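Local atomic coordinates of fructokinase (Vibrio cholerae serotype O1, PDB entry 5EYN), a protein that catalyses the ATP-dependent phosphorylation of fructose, as a calcium-binding sugar kinase of the PfkB family in the ribokinase clan. Residues Gln134-Asn148 / Gly167-Ser181. Sequence-based numbering, arbitrary orientation.
Sequences QKGEWLHVCSIALAN and GYVSFDPNLREEVWS. With CA (calcium ion), chain C; FRU (beta-D-fructofuranose), chain B; BEF (beryllium trifluoride ion), chain D.
Backbone bonds from Y168 N to E137 O, L139 N to Y168 O, S170 N to L139 O, V141 N to S170 O and D172 N to V141 O join strands 138-142 and 168-172, parallel neighbours in the central sheet of the ribokinase-like fold; with helix 151-165 as crossover they form a beta-alpha-beta unit. On the sheet face bearing W138, H140 and S170, Y168 CB sits 3.4 Å from the centroid of the W138 six-membered ring, a CH-pi contact. H140 ND1 and S170 OG are hydrogen-bonded (2.8 Å), and either could be the donor; OG stands at the ring edge, while NE2 is bridged by a water to D172 OD2. Beyond the strands, P173 O takes two bonds from S143: OG, 2.6 Å from P173 O, and N arrive from opposite faces of the carbonyl plane. One water donates to S143 OG and accepts from R176 N and W180 NE1. A147 CA lies over the W180 ring. N148 closes the far end: OD1 accepts from S181 N and OG, ND2 donates to V179 O (2.9 Å) and Q123. The loop after strand 168-172 serves the active site: R176 holds fructose O2 through NE (3.0 Å), and NH2 reaches fructose O5 and the beryllium trifluoride. N174 OD1 binds calcium at 2.3 Å; ND2, whose stronger partner is D266, also donates a long but nearly straight hydrogen bond (177°) to C142 SG, 3.5 Å away in the amide plane.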
# COMPACT_ATOMS: atom_id res chain seq x y z
N GLN A 134 24.76 -17.74 17.42
CA GLN A 134 26.00 -18.29 17.92
C GLN A 134 26.94 -17.18 18.36
O GLN A 134 26.84 -16.04 17.89
CB GLN A 134 26.67 -19.12 16.83
CG GLN A 134 25.82 -20.29 16.36
CD GLN A 134 26.50 -21.14 15.31
OE1 GLN A 134 27.59 -21.66 15.53
NE2 GLN A 134 25.85 -21.28 14.16
N LYS A 135 27.86 -17.52 19.25
CA LYS A 135 28.86 -16.60 19.74
C LYS A 135 29.56 -15.89 18.58
O LYS A 135 29.90 -16.50 17.57
CB LYS A 135 29.87 -17.36 20.60
CG LYS A 135 30.90 -16.48 21.27
CD LYS A 135 31.89 -17.35 22.05
CE LYS A 135 33.07 -16.54 22.55
NZ LYS A 135 32.68 -15.49 23.52
N GLY A 136 29.74 -14.58 18.71
CA GLY A 136 30.48 -13.81 17.73
C GLY A 136 29.66 -13.30 16.56
O GLY A 136 30.14 -12.52 15.75
N GLU A 137 28.41 -13.74 16.45
CA GLU A 137 27.54 -13.22 15.42
C GLU A 137 27.08 -11.81 15.78
O GLU A 137 27.17 -11.39 16.93
CB GLU A 137 26.34 -14.14 15.20
CG GLU A 137 26.73 -15.47 14.56
CD GLU A 137 25.53 -16.38 14.31
OE1 GLU A 137 24.49 -16.20 14.97
OE2 GLU A 137 25.63 -17.28 13.46
N TRP A 138 26.56 -11.12 14.78
CA TRP A 138 25.97 -9.80 14.95
C TRP A 138 24.47 -9.87 14.70
O TRP A 138 24.00 -10.68 13.90
CB TRP A 138 26.59 -8.78 13.96
CG TRP A 138 27.93 -8.33 14.38
CD1 TRP A 138 29.12 -8.95 14.18
CD2 TRP A 138 28.22 -7.13 15.10
NE1 TRP A 138 30.13 -8.22 14.74
CE2 TRP A 138 29.60 -7.09 15.31
CE3 TRP A 138 27.43 -6.09 15.61
CZ2 TRP A 138 30.22 -6.06 16.01
CZ3 TRP A 138 28.04 -5.07 16.30
CH2 TRP A 138 29.43 -5.07 16.50
N LEU A 139 23.74 -9.01 15.40
CA LEU A 139 22.33 -8.78 15.14
C LEU A 139 22.12 -7.29 14.98
O LEU A 139 22.51 -6.52 15.87
CB LEU A 139 21.48 -9.29 16.31
CG LEU A 139 19.98 -8.98 16.24
CD1 LEU A 139 19.33 -9.74 15.11
CD2 LEU A 139 19.33 -9.34 17.57
N HIS A 140 21.53 -6.87 13.87
CA HIS A 140 21.19 -5.47 13.66
C HIS A 140 19.69 -5.26 13.60
O HIS A 140 18.97 -6.02 12.93
CB HIS A 140 21.82 -4.96 12.36
CG HIS A 140 21.51 -3.54 12.06
ND1 HIS A 140 22.06 -2.49 12.78
CD2 HIS A 140 20.66 -2.97 11.16
CE1 HIS A 140 21.58 -1.35 12.32
NE2 HIS A 140 20.74 -1.61 11.33
N VAL A 141 19.24 -4.22 14.30
CA VAL A 141 17.84 -3.90 14.52
C VAL A 141 17.61 -2.40 14.30
O VAL A 141 18.48 -1.60 14.61
CB VAL A 141 17.42 -4.27 16.00
CG1 VAL A 141 15.98 -3.88 16.32
CG2 VAL A 141 17.66 -5.75 16.27
N CYS A 142 16.43 -2.06 13.78
CA CYS A 142 15.94 -0.68 13.68
C CYS A 142 14.65 -0.53 14.46
O CYS A 142 14.02 -1.52 14.83
CB CYS A 142 15.71 -0.27 12.22
SG CYS A 142 17.19 -0.32 11.19
N SER A 143 14.24 0.70 14.70
CA SER A 143 13.12 0.91 15.61
C SER A 143 11.77 0.47 15.10
O SER A 143 10.88 0.26 15.92
CB SER A 143 13.04 2.35 16.09
OG SER A 143 12.63 3.18 15.05
N ILE A 144 11.55 0.33 13.80
CA ILE A 144 10.26 -0.12 13.34
C ILE A 144 9.96 -1.50 13.95
O ILE A 144 8.80 -1.82 14.24
CB ILE A 144 10.16 -0.11 11.81
CG1 ILE A 144 9.79 1.29 11.35
CG2 ILE A 144 9.13 -1.12 11.30
CD1 ILE A 144 9.67 1.44 9.85
N ALA A 145 10.98 -2.31 14.18
CA ALA A 145 10.77 -3.62 14.77
C ALA A 145 10.22 -3.53 16.19
O ALA A 145 9.64 -4.48 16.68
CB ALA A 145 12.07 -4.41 14.75
N LEU A 146 10.42 -2.38 16.81
CA LEU A 146 9.97 -2.12 18.17
C LEU A 146 8.66 -1.35 18.20
O LEU A 146 8.18 -1.02 19.26
CB LEU A 146 11.01 -1.28 18.89
CG LEU A 146 12.44 -1.80 18.80
CD1 LEU A 146 13.39 -0.88 19.54
CD2 LEU A 146 12.55 -3.23 19.33
N ALA A 147 8.07 -1.04 17.05
CA ALA A 147 6.95 -0.11 17.05
C ALA A 147 5.68 -0.66 17.69
O ALA A 147 5.00 0.07 18.39
CB ALA A 147 6.66 0.40 15.63
N ASN A 148 5.35 -1.92 17.39
CA ASN A 148 4.12 -2.51 17.90
C ASN A 148 4.36 -3.94 18.31
O ASN A 148 5.34 -4.55 17.90
CB ASN A 148 3.02 -2.48 16.84
CG ASN A 148 2.75 -1.09 16.34
OD1 ASN A 148 2.07 -0.29 16.99
ND2 ASN A 148 3.29 -0.79 15.18
N GLY A 167 27.01 -12.94 21.23
CA GLY A 167 27.01 -12.18 20.00
C GLY A 167 27.00 -10.69 20.30
O GLY A 167 27.09 -10.27 21.46
N TYR A 168 26.86 -9.89 19.25
CA TYR A 168 26.94 -8.45 19.36
C TYR A 168 25.69 -7.85 18.74
O TYR A 168 25.13 -8.40 17.80
CB TYR A 168 28.17 -7.92 18.63
CG TYR A 168 29.45 -8.56 19.11
CD1 TYR A 168 29.92 -8.31 20.38
CD2 TYR A 168 30.18 -9.40 18.29
CE1 TYR A 168 31.08 -8.89 20.85
CE2 TYR A 168 31.33 -10.00 18.75
CZ TYR A 168 31.79 -9.73 20.03
OH TYR A 168 32.95 -10.32 20.49
N VAL A 169 25.29 -6.71 19.27
CA VAL A 169 24.04 -6.07 18.87
C VAL A 169 24.29 -4.67 18.35
O VAL A 169 24.92 -3.85 19.00
CB VAL A 169 23.07 -6.00 20.06
CG1 VAL A 169 21.80 -5.26 19.66
CG2 VAL A 169 22.75 -7.39 20.57
N SER A 170 23.80 -4.43 17.14
CA SER A 170 23.83 -3.13 16.50
C SER A 170 22.40 -2.60 16.42
O SER A 170 21.48 -3.34 16.09
CB SER A 170 24.43 -3.30 15.10
OG SER A 170 24.34 -2.13 14.30
N PHE A 171 22.23 -1.32 16.70
CA PHE A 171 20.93 -0.68 16.66
C PHE A 171 21.03 0.66 15.95
O PHE A 171 21.92 1.46 16.24
CB PHE A 171 20.42 -0.51 18.10
CG PHE A 171 19.04 0.09 18.22
CD1 PHE A 171 17.97 -0.46 17.56
CD2 PHE A 171 18.82 1.21 19.01
CE1 PHE A 171 16.71 0.08 17.66
CE2 PHE A 171 17.56 1.74 19.13
CZ PHE A 171 16.51 1.19 18.44
N ASP A 172 20.13 0.88 15.00
CA ASP A 172 20.00 2.15 14.30
C ASP A 172 18.55 2.54 14.47
O ASP A 172 17.68 1.96 13.85
CB ASP A 172 20.34 1.98 12.82
CG ASP A 172 20.10 3.21 11.98
OD1 ASP A 172 19.59 4.21 12.50
OD2 ASP A 172 20.41 3.13 10.78
N PRO A 173 18.27 3.50 15.37
CA PRO A 173 16.87 3.84 15.60
C PRO A 173 16.08 4.02 14.29
O PRO A 173 15.01 3.45 14.16
CB PRO A 173 16.96 5.09 16.46
CG PRO A 173 18.20 4.83 17.31
CD PRO A 173 19.16 4.12 16.37
N ASN A 174 16.59 4.79 13.34
CA ASN A 174 15.93 4.87 12.05
C ASN A 174 14.45 5.20 12.25
O ASN A 174 13.55 4.46 11.84
CB ASN A 174 16.10 3.56 11.28
CG ASN A 174 16.63 3.77 9.91
OD1 ASN A 174 16.59 4.88 9.36
ND2 ASN A 174 17.19 2.71 9.35
N LEU A 175 14.21 6.32 12.90
CA LEU A 175 12.89 6.62 13.40
C LEU A 175 11.88 6.87 12.31
O LEU A 175 12.13 7.64 11.39
CB LEU A 175 12.93 7.83 14.32
CG LEU A 175 13.86 7.70 15.52
CD1 LEU A 175 13.81 9.00 16.34
CD2 LEU A 175 13.50 6.48 16.38
N ARG A 176 10.73 6.23 12.45
CA ARG A 176 9.58 6.42 11.58
C ARG A 176 8.35 6.44 12.48
O ARG A 176 7.68 5.42 12.69
CB ARG A 176 9.49 5.29 10.55
CG ARG A 176 10.77 5.04 9.74
CD ARG A 176 11.07 6.12 8.72
NE ARG A 176 12.19 5.67 7.91
CZ ARG A 176 13.46 5.89 8.19
NH1 ARG A 176 13.83 6.63 9.21
NH2 ARG A 176 14.39 5.38 7.40
N GLU A 177 8.06 7.61 13.04
CA GLU A 177 7.07 7.71 14.12
C GLU A 177 5.71 7.20 13.72
O GLU A 177 5.01 6.62 14.55
CB GLU A 177 6.94 9.16 14.60
CG GLU A 177 6.05 9.36 15.81
CD GLU A 177 5.99 10.81 16.22
OE1 GLU A 177 5.46 11.63 15.43
OE2 GLU A 177 6.50 11.14 17.31
N GLU A 178 5.30 7.42 12.47
CA GLU A 178 3.92 7.10 12.11
C GLU A 178 3.60 5.61 12.18
O GLU A 178 2.44 5.22 12.21
CB GLU A 178 3.54 7.64 10.74
CG GLU A 178 4.04 6.78 9.58
CD GLU A 178 3.18 6.95 8.33
OE1 GLU A 178 1.95 6.62 8.34
OE2 GLU A 178 3.71 7.43 7.35
N VAL A 179 4.63 4.78 12.19
CA VAL A 179 4.43 3.34 12.26
C VAL A 179 3.95 2.89 13.66
O VAL A 179 3.36 1.81 13.81
CB VAL A 179 5.76 2.63 11.87
CG1 VAL A 179 5.69 1.12 12.01
CG2 VAL A 179 6.12 3.01 10.45
N TRP A 180 4.20 3.71 14.68
CA TRP A 180 3.85 3.39 16.06
C TRP A 180 2.38 3.66 16.30
O TRP A 180 1.91 4.78 16.11
CB TRP A 180 4.69 4.26 17.02
CG TRP A 180 6.14 3.96 16.92
CD1 TRP A 180 6.96 4.17 15.85
CD2 TRP A 180 6.95 3.34 17.92
NE1 TRP A 180 8.22 3.72 16.13
CE2 TRP A 180 8.24 3.20 17.39
CE3 TRP A 180 6.70 2.88 19.21
CZ2 TRP A 180 9.29 2.64 18.10
CZ3 TRP A 180 7.75 2.33 19.93
CH2 TRP A 180 9.02 2.20 19.37
N SER A 181 1.64 2.65 16.74
CA SER A 181 0.25 2.89 17.10
C SER A 181 0.16 3.75 18.36
O SER A 181 -0.82 4.48 18.54
CB SER A 181 -0.52 1.58 17.21
OG SER A 181 -0.15 0.81 18.33
CA CA C . 18.26 6.35 8.72
C1 FRU B . 11.60 1.83 6.58
C2 FRU B . 12.21 2.71 5.49
C3 FRU B . 12.12 2.21 4.07
C4 FRU B . 13.41 2.61 3.43
C5 FRU B . 14.33 2.62 4.60
C6 FRU B . 15.44 3.64 4.51
O1 FRU B . 12.31 0.64 6.72
O2 FRU B . 11.57 3.95 5.58
O3 FRU B . 10.96 2.75 3.49
O4 FRU B . 13.87 1.71 2.48
O5 FRU B . 13.57 2.85 5.78
O6 FRU B . 16.26 3.61 5.66
BE BEF D . 18.27 6.35 5.63
F1 BEF D . 17.59 7.02 4.42
F2 BEF D . 18.73 4.89 5.36
F3 BEF D . 17.29 6.15 6.77
O HOH W 1 20.05 0.67 9.61
O HOH W 2 10.26 3.78 14.03
O HOH W 3 13.07 1.67 11.77
O HOH W 4 19.27 6.44 11.03
O HOH W 5 19.77 4.53 8.52
O HOH W 6 16.59 7.85 9.66
O HOH W 7 19.76 8.02 7.79